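Local coordinates for uncharacterized protein (Legionella pneumophila subsp. pneumophila str. Philadelphia 1, PDB 4EZI), which is of unknown function but has an alpha/beta-hydrolase fold and may act as a lipase-like serine hydrolase, at residues A[27-32]-A[354-359]; A[61-66]-A[113-118]; A[160-165]-A[190-195]; A[210-215]-A[271-276]; A[218-223]-A[263-268]. All blocks are in the same frame, centred on the assembly; numbering follows the deposited sequence.

Contact 1: residues A[27-32]-A[354-359]; sequences KKMPPL and AHPFVL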
# COMPACT_ATOMS: atom_id res chain seq x y z
N LYS A 27 8.28 -20.59 -3.93
CA LYS A 27 9.38 -21.06 -4.77
C LYS A 27 9.55 -20.20 -6.02
O LYS A 27 10.65 -20.12 -6.55
CB LYS A 27 9.17 -22.52 -5.12
CG LYS A 27 9.50 -23.47 -4.01
CD LYS A 27 9.46 -24.92 -4.50
N LYS A 28 8.49 -19.56 -6.48
CA LYS A 28 8.57 -18.68 -7.65
C LYS A 28 9.27 -17.34 -7.37
O LYS A 28 9.60 -16.63 -8.33
CB LYS A 28 7.16 -18.39 -8.20
CG LYS A 28 6.50 -19.61 -8.83
CD LYS A 28 5.05 -19.39 -9.28
CE LYS A 28 4.45 -20.74 -9.73
NZ LYS A 28 3.03 -20.68 -10.13
N MSE A 29 9.49 -16.98 -6.09
CA MSE A 29 9.97 -15.63 -5.75
C MSE A 29 11.07 -15.67 -4.70
O MSE A 29 10.92 -15.22 -3.56
CB MSE A 29 8.78 -14.76 -5.32
CG MSE A 29 7.73 -14.60 -6.44
SE MSE A 29 6.36 -13.28 -6.04
CE MSE A 29 7.48 -11.71 -6.17
N PRO A 30 12.25 -16.16 -5.11
CA PRO A 30 13.40 -16.02 -4.22
C PRO A 30 13.59 -14.55 -3.78
O PRO A 30 13.42 -13.63 -4.60
CB PRO A 30 14.58 -16.49 -5.08
CG PRO A 30 14.03 -17.03 -6.28
CD PRO A 30 12.61 -16.68 -6.43
N PRO A 31 13.97 -14.31 -2.51
CA PRO A 31 14.46 -15.24 -1.51
C PRO A 31 13.36 -15.78 -0.57
O PRO A 31 13.66 -16.34 0.47
CB PRO A 31 15.44 -14.37 -0.72
CG PRO A 31 14.77 -13.04 -0.72
CD PRO A 31 14.20 -12.91 -2.10
N LEU A 32 12.09 -15.63 -0.95
CA LEU A 32 10.97 -16.07 -0.12
C LEU A 32 10.86 -17.60 -0.08
O LEU A 32 10.20 -18.16 0.78
CB LEU A 32 9.67 -15.43 -0.59
CG LEU A 32 9.65 -13.92 -0.32
CD1 LEU A 32 8.57 -13.28 -1.17
CD2 LEU A 32 9.53 -13.57 1.17
N ALA A 354 13.30 -6.01 -6.68
CA ALA A 354 13.58 -5.96 -5.26
C ALA A 354 12.43 -6.45 -4.40
O ALA A 354 12.63 -6.72 -3.22
CB ALA A 354 13.97 -4.54 -4.84
N HIS A 355 11.23 -6.51 -4.96
CA HIS A 355 10.04 -6.73 -4.15
C HIS A 355 10.12 -7.97 -3.24
O HIS A 355 9.87 -7.84 -2.04
CB HIS A 355 8.83 -6.73 -5.06
CG HIS A 355 7.53 -6.94 -4.36
ND1 HIS A 355 7.16 -6.24 -3.23
CD2 HIS A 355 6.48 -7.74 -4.66
CE1 HIS A 355 5.93 -6.59 -2.88
NE2 HIS A 355 5.50 -7.51 -3.73
N PRO A 356 10.48 -9.16 -3.76
CA PRO A 356 10.50 -10.31 -2.85
C PRO A 356 11.58 -10.21 -1.76
O PRO A 356 11.41 -10.75 -0.66
CB PRO A 356 10.72 -11.51 -3.77
CG PRO A 356 11.30 -10.95 -5.02
CD PRO A 356 10.72 -9.56 -5.16
N PHE A 357 12.68 -9.52 -2.07
CA PHE A 357 13.72 -9.26 -1.07
C PHE A 357 13.19 -8.35 0.04
O PHE A 357 13.45 -8.58 1.22
CB PHE A 357 14.96 -8.64 -1.73
CG PHE A 357 15.66 -9.53 -2.72
CD1 PHE A 357 15.21 -9.60 -4.02
CD2 PHE A 357 16.76 -10.31 -2.36
CE1 PHE A 357 15.80 -10.43 -4.94
CE2 PHE A 357 17.36 -11.15 -3.30
CZ PHE A 357 16.88 -11.21 -4.57
N VAL A 358 12.46 -7.32 -0.34
CA VAL A 358 11.83 -6.42 0.61
C VAL A 358 10.79 -7.17 1.46
O VAL A 358 10.76 -6.99 2.69
CB VAL A 358 11.25 -5.19 -0.08
CG1 VAL A 358 10.37 -4.38 0.87
CG2 VAL A 358 12.38 -4.33 -0.67
N LEU A 359 9.96 -7.99 0.83
CA LEU A 359 8.99 -8.78 1.60
C LEU A 359 9.68 -9.64 2.66
O LEU A 359 9.20 -9.76 3.79
CB LEU A 359 8.09 -9.59 0.65
CG LEU A 359 6.96 -10.48 1.22
CD1 LEU A 359 6.07 -9.75 2.18
CD2 LEU A 359 6.13 -11.08 0.07
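Pro-31 lays the edge of its ring on the face of Phe-357. Its CD sits 3.6 Å from the centroid of the Phe-357 ring and 10° off the ring normal, a well-centred CH-pi contact. The two side chains cross at about a right angle. The CB of Phe-357 points away from residues 27-32. With chi1 at -64°, CG lies anti to the carbonyl carbon, and the ring swings back to meet Pro-31. The peptide bond before Pro-31 is cis. The carbonyl of Pro-30 faces the helix, and its O lies 3.4 Å from CG of Pro-356.

Pro-356 is the centre of the contact. Its ring meets side chains of both Met-29 and Leu-32. Met-29, a selenomethionine, bends at its last torsion (chi3 69°). In the conformer given, its CE comes to 4.0 Å from CD of Pro-356. Leu-32 reaches across with both branches. Its CD1 comes nearest, 3.5 Å from CD2 of Leu-359 in the conformer given and 3.8 Å from CB of Pro-356. The side-chain contacts are apolar, and backbone carbonyl oxygens also lie against carbon atoms. Within the turn, Leu-32 N bonds to Met-29 O.

His-355 borders this packing, with NE2 bonded to Tyr-101 OH. The contact joins the loop after helix 19-27 to the first turn of helix 355-370 of the alpha/beta-hydrolase fold. Helix 99-108 closes one side, where Ile-100 touches Met-29, Leu-32 and Leu-359. Val-345 and Leu-349 pack on Phe-357, and strand 162-168 brings Tyr-168 against Val-358.

Contact 2: residues A[61-66]-A[113-118]; sequences SGLVAM and TVMPDY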
# COMPACT_ATOMS: atom_id res chain seq x y z
N SER A 61 -14.01 -3.17 0.29
CA SER A 61 -13.76 -4.61 0.37
C SER A 61 -12.31 -4.93 0.68
O SER A 61 -11.42 -4.07 0.52
CB SER A 61 -14.22 -5.29 -0.93
OG SER A 61 -13.63 -4.71 -2.09
N GLY A 62 -12.04 -6.16 1.06
CA GLY A 62 -10.70 -6.66 1.25
C GLY A 62 -10.71 -8.11 1.63
O GLY A 62 -11.80 -8.74 1.69
N LEU A 63 -9.53 -8.67 1.85
CA LEU A 63 -9.32 -10.07 2.17
C LEU A 63 -8.85 -10.23 3.60
O LEU A 63 -8.00 -9.49 4.08
CB LEU A 63 -8.23 -10.63 1.25
CG LEU A 63 -8.08 -12.16 1.24
CD1 LEU A 63 -9.28 -12.85 0.58
CD2 LEU A 63 -6.80 -12.55 0.53
N VAL A 64 -9.38 -11.26 4.27
CA VAL A 64 -8.86 -11.72 5.55
C VAL A 64 -8.49 -13.20 5.43
O VAL A 64 -9.29 -14.01 4.96
CB VAL A 64 -9.88 -11.54 6.70
CG1 VAL A 64 -9.28 -12.00 8.02
CG2 VAL A 64 -10.34 -10.10 6.77
N ALA A 65 -7.29 -13.56 5.86
CA ALA A 65 -6.80 -14.93 5.81
C ALA A 65 -6.36 -15.36 7.20
O ALA A 65 -5.55 -14.70 7.83
CB ALA A 65 -5.63 -15.04 4.85
N MSE A 66 -6.95 -16.46 7.68
CA MSE A 66 -6.79 -16.95 9.05
C MSE A 66 -6.08 -18.31 9.05
O MSE A 66 -6.66 -19.29 8.57
CB MSE A 66 -8.15 -17.10 9.74
CG MSE A 66 -8.84 -15.78 9.98
SE MSE A 66 -10.68 -16.02 10.59
CE MSE A 66 -11.21 -14.16 10.83
N THR A 113 -3.80 -12.38 8.22
CA THR A 113 -3.34 -11.46 7.19
C THR A 113 -4.55 -10.70 6.66
O THR A 113 -5.53 -11.29 6.18
CB THR A 113 -2.56 -12.25 6.11
OG1 THR A 113 -1.46 -12.93 6.74
CG2 THR A 113 -2.04 -11.35 5.02
N VAL A 114 -4.51 -9.38 6.79
CA VAL A 114 -5.62 -8.47 6.51
C VAL A 114 -5.17 -7.54 5.40
O VAL A 114 -4.16 -6.88 5.54
CB VAL A 114 -5.98 -7.68 7.78
CG1 VAL A 114 -7.04 -6.66 7.53
CG2 VAL A 114 -6.40 -8.65 8.91
N MSE A 115 -5.92 -7.51 4.29
CA MSE A 115 -5.47 -6.85 3.07
C MSE A 115 -6.61 -6.02 2.48
O MSE A 115 -7.50 -6.56 1.83
CB MSE A 115 -4.98 -7.88 2.05
CG MSE A 115 -3.94 -8.81 2.61
SE MSE A 115 -3.26 -10.05 1.28
CE MSE A 115 -2.24 -8.82 0.25
N PRO A 116 -6.58 -4.70 2.68
CA PRO A 116 -7.63 -3.87 2.07
C PRO A 116 -7.49 -3.82 0.55
O PRO A 116 -6.36 -3.80 0.04
CB PRO A 116 -7.40 -2.49 2.66
CG PRO A 116 -5.93 -2.48 3.02
CD PRO A 116 -5.64 -3.88 3.48
N ASP A 117 -8.60 -3.69 -0.17
CA ASP A 117 -8.54 -3.44 -1.60
C ASP A 117 -8.24 -1.99 -1.95
O ASP A 117 -7.68 -1.72 -3.01
CB ASP A 117 -9.85 -3.85 -2.30
CG ASP A 117 -10.10 -5.33 -2.32
OD1 ASP A 117 -9.17 -6.14 -2.12
OD2 ASP A 117 -11.27 -5.70 -2.57
N TYR A 118 -8.68 -1.09 -1.09
CA TYR A 118 -8.72 0.39 -1.25
C TYR A 118 -10.01 0.83 -1.95
O TYR A 118 -10.68 0.07 -2.65
CB TYR A 118 -7.55 0.99 -2.03
CG TYR A 118 -6.17 0.73 -1.54
CD1 TYR A 118 -5.86 0.59 -0.20
CD2 TYR A 118 -5.12 0.72 -2.44
CE1 TYR A 118 -4.55 0.39 0.22
CE2 TYR A 118 -3.82 0.55 -2.02
CZ TYR A 118 -3.52 0.38 -0.69
OH TYR A 118 -2.20 0.23 -0.27
O HOH W 1 -12.77 -1.67 -1.84
O HOH W 2 -10.75 -1.35 0.82
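Strands 61-66 and 113-116 run antiparallel at 170°, with axes 4.6 Å apart, and pair through the hydrogen-bonded couples Leu-63 with Met-115 and Ala-65 with Thr-113. They are neighbours in the central mixed sheet of the alpha/beta-hydrolase fold. Each couple makes two backbone bonds of 2.9 Å, between Leu-63 and Met-115 N and O atoms and likewise between those of Ala-65 and Thr-113.

Leu-63, Ala-65, Thr-113 and Met-115 share the face covered by helix 99-108. Val-64 and Val-114 are on the reverse face. Gly-62 lies against Pro-116, with CA atoms 4.2 Å apart. Its CA also comes within 3.3 Å of Met-115 O, which leaves little room on that side.

Past the strand, Asp-117 N bonds to Ser-61 O. Two waters link Ser-61 to Tyr-118: one joins Ser-61 N to Tyr-118 O, the other Ser-61 O to Tyr-118 N. Tyr-118 itself turns away, and its OH bonds to His-81 O and Ser-174 OG. Asp-117 OD2 also takes a bond with Ser-92 OG. Ser-61 OG donates to Asp-117 OD2 at 2.6 Å, meeting that oxygen on its anti side, 22° out of the carboxylate plane.

Contact 3: residues A[160-165]-A[190-195]; sequences SDKLYL and PVSAVA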
# COMPACT_ATOMS: atom_id res chain seq x y z
N SER A 160 -3.92 -12.30 19.36
CA SER A 160 -3.12 -11.63 20.38
C SER A 160 -3.24 -10.13 20.16
O SER A 160 -4.03 -9.66 19.34
CB SER A 160 -1.67 -12.05 20.26
OG SER A 160 -1.09 -11.48 19.10
N ASP A 161 -2.45 -9.36 20.91
CA ASP A 161 -2.38 -7.92 20.71
C ASP A 161 -1.23 -7.50 19.78
O ASP A 161 -0.99 -6.30 19.59
CB ASP A 161 -2.34 -7.18 22.06
CG ASP A 161 -3.69 -7.25 22.81
OD1 ASP A 161 -4.77 -7.11 22.19
OD2 ASP A 161 -3.67 -7.45 24.05
N LYS A 162 -0.53 -8.47 19.19
CA LYS A 162 0.53 -8.15 18.23
C LYS A 162 -0.11 -7.66 16.92
O LYS A 162 -1.01 -8.30 16.38
CB LYS A 162 1.41 -9.36 17.93
CG LYS A 162 2.25 -9.88 19.13
CD LYS A 162 3.46 -9.01 19.41
CE LYS A 162 4.35 -9.60 20.53
NZ LYS A 162 5.53 -8.75 20.82
N LEU A 163 0.38 -6.52 16.44
CA LEU A 163 -0.11 -5.89 15.23
C LEU A 163 1.06 -5.36 14.41
O LEU A 163 1.85 -4.53 14.89
CB LEU A 163 -1.08 -4.76 15.58
CG LEU A 163 -1.60 -3.91 14.42
CD1 LEU A 163 -2.38 -4.73 13.38
CD2 LEU A 163 -2.46 -2.79 14.95
N TYR A 164 1.16 -5.82 13.17
CA TYR A 164 2.25 -5.45 12.29
C TYR A 164 1.67 -4.76 11.05
O TYR A 164 0.65 -5.20 10.54
CB TYR A 164 3.03 -6.70 11.85
CG TYR A 164 3.34 -7.67 12.98
CD1 TYR A 164 4.37 -7.41 13.88
CD2 TYR A 164 2.58 -8.81 13.17
CE1 TYR A 164 4.64 -8.32 14.92
CE2 TYR A 164 2.83 -9.69 14.19
CZ TYR A 164 3.85 -9.44 15.08
OH TYR A 164 4.13 -10.33 16.09
N LEU A 165 2.33 -3.71 10.55
CA LEU A 165 1.82 -2.98 9.38
C LEU A 165 2.90 -2.99 8.30
O LEU A 165 4.01 -2.54 8.55
CB LEU A 165 1.48 -1.53 9.75
CG LEU A 165 0.63 -1.29 11.01
CD1 LEU A 165 0.48 0.22 11.22
CD2 LEU A 165 -0.72 -1.99 10.97
N PRO A 190 -2.30 -0.86 20.49
CA PRO A 190 -0.86 -1.05 20.33
C PRO A 190 -0.48 -1.48 18.92
O PRO A 190 -1.19 -2.28 18.31
CB PRO A 190 -0.51 -2.17 21.34
CG PRO A 190 -1.69 -2.31 22.22
CD PRO A 190 -2.88 -1.74 21.51
N VAL A 191 0.61 -0.90 18.41
CA VAL A 191 1.19 -1.28 17.14
C VAL A 191 2.57 -1.86 17.48
O VAL A 191 3.33 -1.22 18.22
CB VAL A 191 1.31 -0.10 16.17
CG1 VAL A 191 2.04 -0.53 14.88
CG2 VAL A 191 -0.05 0.50 15.86
N SER A 192 2.88 -3.05 16.98
CA SER A 192 4.10 -3.79 17.35
C SER A 192 5.30 -3.47 16.45
O SER A 192 6.42 -3.42 16.92
CB SER A 192 3.85 -5.30 17.34
OG SER A 192 2.70 -5.64 18.09
N ALA A 193 5.07 -3.26 15.16
CA ALA A 193 6.17 -2.99 14.23
C ALA A 193 5.57 -2.55 12.91
O ALA A 193 4.48 -2.98 12.53
CB ALA A 193 7.04 -4.19 14.01
N VAL A 194 6.31 -1.71 12.19
CA VAL A 194 5.86 -1.09 10.94
C VAL A 194 7.02 -1.16 9.94
O VAL A 194 8.13 -0.75 10.28
CB VAL A 194 5.41 0.36 11.19
CG1 VAL A 194 4.91 0.99 9.89
CG2 VAL A 194 4.32 0.39 12.25
N ALA A 195 6.77 -1.62 8.72
CA ALA A 195 7.82 -1.78 7.73
C ALA A 195 7.31 -1.42 6.31
O ALA A 195 6.99 -2.29 5.51
CB ALA A 195 8.39 -3.19 7.76
O HOH W 3 -2.85 -4.39 18.89
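Ser-192 turns its hydroxyl onto the backbone of Leu-163: with chi1 at -50°, OG is anti to its own carbonyl carbon and accepts from Leu-163 N at 3.0 Å. The bond is nearly straight, 166° at the hydrogen. In return, Ser-192 N donates to Leu-163 O at 2.8 Å. Leu-163 is thus gripped at both its N and its O by one residue.

Beyond this point the regular parallel pairing takes over. Leu-165 N donates to Ala-193 O, and Ala-195 N donates to Leu-165 O, nearly in line with that carbonyl. The segments belong to a beta-alpha-beta unit made of strand 162-168, helix 170-185 and strand 193-197.

CD1 of Leu-165 touches two valines. It is 4.0 Å from Val-191 CG1 and equally far from Val-194 CG2. Thr-175 of helix 170-185 touches both Leu-165 and Val-194. The opposite face carries Tyr-164, whose ring takes Ala-193 CB at its edge, 4.2 Å from CD1 of Tyr-164. That ring also stacks on Tyr-111 and meets Phe-366 of helix 355-370.

At the outer end, a water donates to both Asp-161 O and Pro-190 O. The chemistry therefore changes along the pair: water joins the outer end, serine hydroxyl and backbone bonds act together at Leu-163, and backbone bonds alone continue farther in. The serine hydroxyl takes up a backbone N-H ahead of the first bridge between the strands.

Contact 4: residues A[210-215]-A[271-276]; sequences VMLEPG and DPLLIF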
# COMPACT_ATOMS: atom_id res chain seq x y z
N VAL A 210 10.00 11.24 -10.57
CA VAL A 210 9.08 10.59 -11.48
C VAL A 210 8.93 11.40 -12.77
O VAL A 210 8.84 10.84 -13.85
CB VAL A 210 7.74 10.28 -10.76
CG1 VAL A 210 6.79 9.56 -11.66
CG2 VAL A 210 7.99 9.43 -9.50
N MSE A 211 8.92 12.73 -12.66
CA MSE A 211 8.76 13.56 -13.86
C MSE A 211 10.03 13.65 -14.68
O MSE A 211 9.96 13.66 -15.90
CB MSE A 211 8.33 14.96 -13.48
CG MSE A 211 6.92 15.04 -12.95
SE MSE A 211 6.18 16.82 -13.08
CE MSE A 211 4.31 16.34 -13.23
N LEU A 212 11.19 13.78 -14.01
CA LEU A 212 12.46 14.08 -14.71
C LEU A 212 13.46 12.95 -14.76
O LEU A 212 14.38 13.01 -15.57
CB LEU A 212 13.14 15.30 -14.09
CG LEU A 212 12.38 16.61 -14.22
CD1 LEU A 212 13.05 17.70 -13.39
CD2 LEU A 212 12.27 17.07 -15.68
N GLU A 213 13.28 11.91 -13.95
CA GLU A 213 14.07 10.68 -14.08
C GLU A 213 13.10 9.50 -14.26
O GLU A 213 13.13 8.53 -13.51
CB GLU A 213 14.94 10.48 -12.87
CG GLU A 213 15.84 11.66 -12.60
CD GLU A 213 16.81 11.38 -11.49
OE1 GLU A 213 17.62 10.43 -11.61
OE2 GLU A 213 16.74 12.09 -10.48
N PRO A 214 12.22 9.57 -15.27
CA PRO A 214 11.15 8.60 -15.33
C PRO A 214 11.60 7.17 -15.57
O PRO A 214 12.24 6.87 -16.58
CB PRO A 214 10.32 9.08 -16.52
CG PRO A 214 11.30 9.82 -17.35
CD PRO A 214 12.09 10.57 -16.35
N GLY A 215 11.20 6.29 -14.67
CA GLY A 215 11.37 4.86 -14.88
C GLY A 215 10.26 4.33 -15.79
O GLY A 215 9.48 5.10 -16.38
N ASP A 271 8.15 9.26 -21.62
CA ASP A 271 8.48 10.57 -21.05
C ASP A 271 7.20 11.24 -20.55
O ASP A 271 6.37 11.63 -21.37
CB ASP A 271 9.15 11.45 -22.10
CG ASP A 271 9.52 12.83 -21.59
OD1 ASP A 271 9.26 13.17 -20.41
OD2 ASP A 271 10.12 13.61 -22.38
N PRO A 272 7.02 11.35 -19.22
CA PRO A 272 5.77 11.90 -18.72
C PRO A 272 5.50 13.31 -19.16
O PRO A 272 4.34 13.74 -19.17
CB PRO A 272 5.90 11.80 -17.18
CG PRO A 272 6.98 10.87 -16.91
CD PRO A 272 7.91 10.95 -18.11
N LEU A 273 6.55 14.08 -19.47
CA LEU A 273 6.29 15.45 -19.87
C LEU A 273 5.36 15.52 -21.08
O LEU A 273 4.65 16.51 -21.25
CB LEU A 273 7.58 16.21 -20.15
CG LEU A 273 8.50 16.36 -18.93
CD1 LEU A 273 9.79 17.07 -19.30
CD2 LEU A 273 7.82 17.08 -17.79
N LEU A 274 5.34 14.47 -21.91
CA LEU A 274 4.52 14.49 -23.14
C LEU A 274 3.02 14.40 -22.84
O LEU A 274 2.22 14.78 -23.70
CB LEU A 274 4.96 13.37 -24.09
CG LEU A 274 6.31 13.56 -24.76
CD1 LEU A 274 6.74 12.28 -25.43
CD2 LEU A 274 6.24 14.74 -25.74
N ILE A 275 2.63 13.95 -21.65
CA ILE A 275 1.18 13.89 -21.34
C ILE A 275 0.65 15.17 -20.72
O ILE A 275 -0.56 15.30 -20.55
CB ILE A 275 0.77 12.67 -20.49
CG1 ILE A 275 1.24 12.77 -19.03
CG2 ILE A 275 1.19 11.37 -21.22
CD1 ILE A 275 0.56 11.76 -18.10
N PHE A 276 1.53 16.12 -20.38
CA PHE A 276 1.10 17.31 -19.65
C PHE A 276 1.22 18.56 -20.49
O PHE A 276 2.12 18.70 -21.31
CB PHE A 276 1.97 17.52 -18.39
CG PHE A 276 1.77 16.46 -17.34
CD1 PHE A 276 0.58 16.38 -16.66
CD2 PHE A 276 2.77 15.52 -17.06
CE1 PHE A 276 0.36 15.41 -15.71
CE2 PHE A 276 2.55 14.55 -16.12
CZ PHE A 276 1.37 14.48 -15.43
O HOH W 4 11.09 13.69 -18.43
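Met-211, a selenomethionine, brings its CE methyl obliquely against the Phe-276 ring. In the conformer given, CE is 3.8 Å from CE2 of Phe-276 and 4.3 Å from the ring centroid. It stands 28° off the ring normal, so this CH-pi contact is off-centre. The extended chain of Met-211 carries the methyl to the ring; the two side chains cross at about a right angle.

Pro-214 and Pro-272 cross obliquely, CB and CG of the first against CD and CG of the second. CB of Pro-214 is 3.4 Å from CD of Pro-272, a tight approach. CG of Pro-272 also lies near Val-210 O, which is buried and has no polar partner in the model.

One water donates to Met-211 O at 2.8 Å and to Asp-271 OD1 at 2.7 Å. The same OD1 accepts from Leu-273 N, above the carboxylate plane, forming an Asx turn at the start of the 3-10 segment 272-275.

The contact joins the C-terminal end of helix 203-212 to the loop between helices 261-267 and 278-285. Helix 278-285 borders it through Ile-285 on Met-211 and Ser-281 on Phe-276. Helix 218-233 adjoins it, with Leu-222 against both Val-210 and Pro-272.

Contact 5: residues A[218-223]-A[263-268]; sequences ATAYLA and EILQAL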
# COMPACT_ATOMS: atom_id res chain seq x y z
N ALA A 218 6.57 5.50 -14.82
CA ALA A 218 6.40 6.88 -14.32
C ALA A 218 5.22 7.59 -14.93
O ALA A 218 4.42 8.19 -14.22
CB ALA A 218 7.67 7.68 -14.58
N THR A 219 5.08 7.53 -16.25
CA THR A 219 3.99 8.24 -16.88
C THR A 219 2.64 7.71 -16.38
O THR A 219 1.71 8.48 -16.12
CB THR A 219 4.07 8.12 -18.40
OG1 THR A 219 5.36 8.59 -18.79
CG2 THR A 219 2.98 8.97 -19.08
N ALA A 220 2.52 6.38 -16.29
CA ALA A 220 1.28 5.77 -15.78
C ALA A 220 0.99 6.24 -14.36
O ALA A 220 -0.16 6.55 -14.03
CB ALA A 220 1.34 4.26 -15.88
N TYR A 221 1.99 6.24 -13.47
CA TYR A 221 1.77 6.70 -12.12
C TYR A 221 1.25 8.14 -12.10
O TYR A 221 0.35 8.50 -11.34
CB TYR A 221 3.05 6.64 -11.30
CG TYR A 221 3.69 5.29 -11.05
CD1 TYR A 221 2.93 4.16 -10.83
CD2 TYR A 221 5.05 5.18 -10.96
CE1 TYR A 221 3.53 2.94 -10.50
CE2 TYR A 221 5.67 3.98 -10.65
CZ TYR A 221 4.88 2.85 -10.43
OH TYR A 221 5.48 1.65 -10.11
N LEU A 222 1.89 9.02 -12.87
CA LEU A 222 1.53 10.43 -12.85
C LEU A 222 0.17 10.66 -13.47
O LEU A 222 -0.60 11.50 -12.98
CB LEU A 222 2.60 11.28 -13.55
CG LEU A 222 3.92 11.35 -12.79
CD1 LEU A 222 5.00 11.96 -13.68
CD2 LEU A 222 3.81 12.10 -11.48
N ALA A 223 -0.13 9.95 -14.54
CA ALA A 223 -1.46 10.03 -15.15
C ALA A 223 -2.54 9.64 -14.11
O ALA A 223 -3.53 10.36 -13.92
CB ALA A 223 -1.52 9.12 -16.36
N GLU A 263 -1.28 -2.82 -21.14
CA GLU A 263 -1.91 -2.03 -22.18
C GLU A 263 -1.81 -0.54 -21.86
O GLU A 263 -1.58 0.28 -22.74
CB GLU A 263 -3.38 -2.40 -22.40
CG GLU A 263 -4.11 -1.41 -23.35
CD GLU A 263 -5.55 -1.78 -23.72
OE1 GLU A 263 -6.16 -2.63 -23.03
OE2 GLU A 263 -6.07 -1.19 -24.69
N ILE A 264 -1.97 -0.19 -20.58
CA ILE A 264 -1.83 1.20 -20.14
C ILE A 264 -0.43 1.70 -20.42
O ILE A 264 -0.25 2.77 -21.01
CB ILE A 264 -2.20 1.34 -18.63
CG1 ILE A 264 -3.66 0.93 -18.41
CG2 ILE A 264 -1.89 2.75 -18.14
CD1 ILE A 264 -4.08 0.85 -16.93
N LEU A 265 0.56 0.89 -20.06
CA LEU A 265 1.94 1.30 -20.25
C LEU A 265 2.28 1.47 -21.73
O LEU A 265 3.01 2.38 -22.10
CB LEU A 265 2.90 0.30 -19.58
CG LEU A 265 2.79 0.24 -18.07
CD1 LEU A 265 3.62 -0.89 -17.55
CD2 LEU A 265 3.24 1.55 -17.43
N GLN A 266 1.72 0.62 -22.58
CA GLN A 266 1.96 0.73 -24.02
C GLN A 266 1.28 1.94 -24.66
O GLN A 266 1.80 2.51 -25.63
CB GLN A 266 1.52 -0.57 -24.70
CG GLN A 266 1.98 -0.71 -26.15
CD GLN A 266 3.49 -0.60 -26.33
OE1 GLN A 266 4.28 -1.09 -25.51
NE2 GLN A 266 3.90 0.06 -27.41
N ALA A 267 0.13 2.37 -24.13
CA ALA A 267 -0.63 3.50 -24.67
C ALA A 267 -0.04 4.85 -24.31
O ALA A 267 -0.40 5.84 -24.93
CB ALA A 267 -2.08 3.43 -24.20
N LEU A 268 0.79 4.92 -23.28
CA LEU A 268 1.30 6.18 -22.79
C LEU A 268 2.77 6.32 -23.17
O LEU A 268 3.53 5.34 -23.15
CB LEU A 268 1.17 6.23 -21.27
CG LEU A 268 -0.28 6.31 -20.77
CD1 LEU A 268 -0.28 6.21 -19.24
CD2 LEU A 268 -1.02 7.56 -21.27
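Ala-220 meets Leu-265 and Leu-268 through methyl contacts, and the whole interface between the two segments is apolar. CB of Ala-220 is 3.7 Å from CD2 of Leu-265. The CB of Leu-265 does not point straight at the other helix. Its CG lies beside the backbone N (chi1 -65°), and the CD2 branch extends from there to Ala-220. Ile-264 adds a looser contact, with its CG2 4.2 Å from CB of Ala-220.

Leu-268 rests on the helix backbone itself. Its CD1 is 3.8 Å from CA of Ala-220. The same CD1 lies 4.3 Å from CB of Ala-223, one turn further on. CB of Leu-268 meets CG2 of Thr-219 at 3.9 Å, and these two side chains approach obliquely.

These are two helices of the all-helical region that follows strand 193-197 and precedes strand 310-314. In an alpha/beta-hydrolase fold, an insertion between sheet strands such as this is consistent with a lid or cap domain. Helix 247-254 covers the contact from another side, where Ile-251 touches Ala-223 and Leu-254 touches Leu-268.

Polar bonds lie beside the interface and within each segment. Thr-219 uses its two branches differently. The methyl faces Leu-268, while OG1 bonds to Pro-269 O, just past the end of helix 261-267. Within helix 218-233, Ala-223 N bonds to Thr-219 O at 2.8 Å. Within helix 261-267, Ala-267 N bonds to Glu-263 O.

Contacts 2 and 3 both belong to the central sheet and rest on backbone hydrogen bonds, antiparallel in contact 2 and parallel in contact 3. Contacts 2 and 5 are buried; contacts 1, 3 and 4 are only partly buried. Contacts 1, 4 and 5 are mainly side-chain packing. Contact 1 spans most of the chain and encloses the other four along the sequence. Contacts 4 and 5 lie in the helical region between two sheet strands, with centres about 10 Å apart. They share helix 218-233 as a neighbour or member, and Pro-272 and Val-210 touch Leu-222. Contact 4 includes a bridging water, whereas contact 5 is apolar.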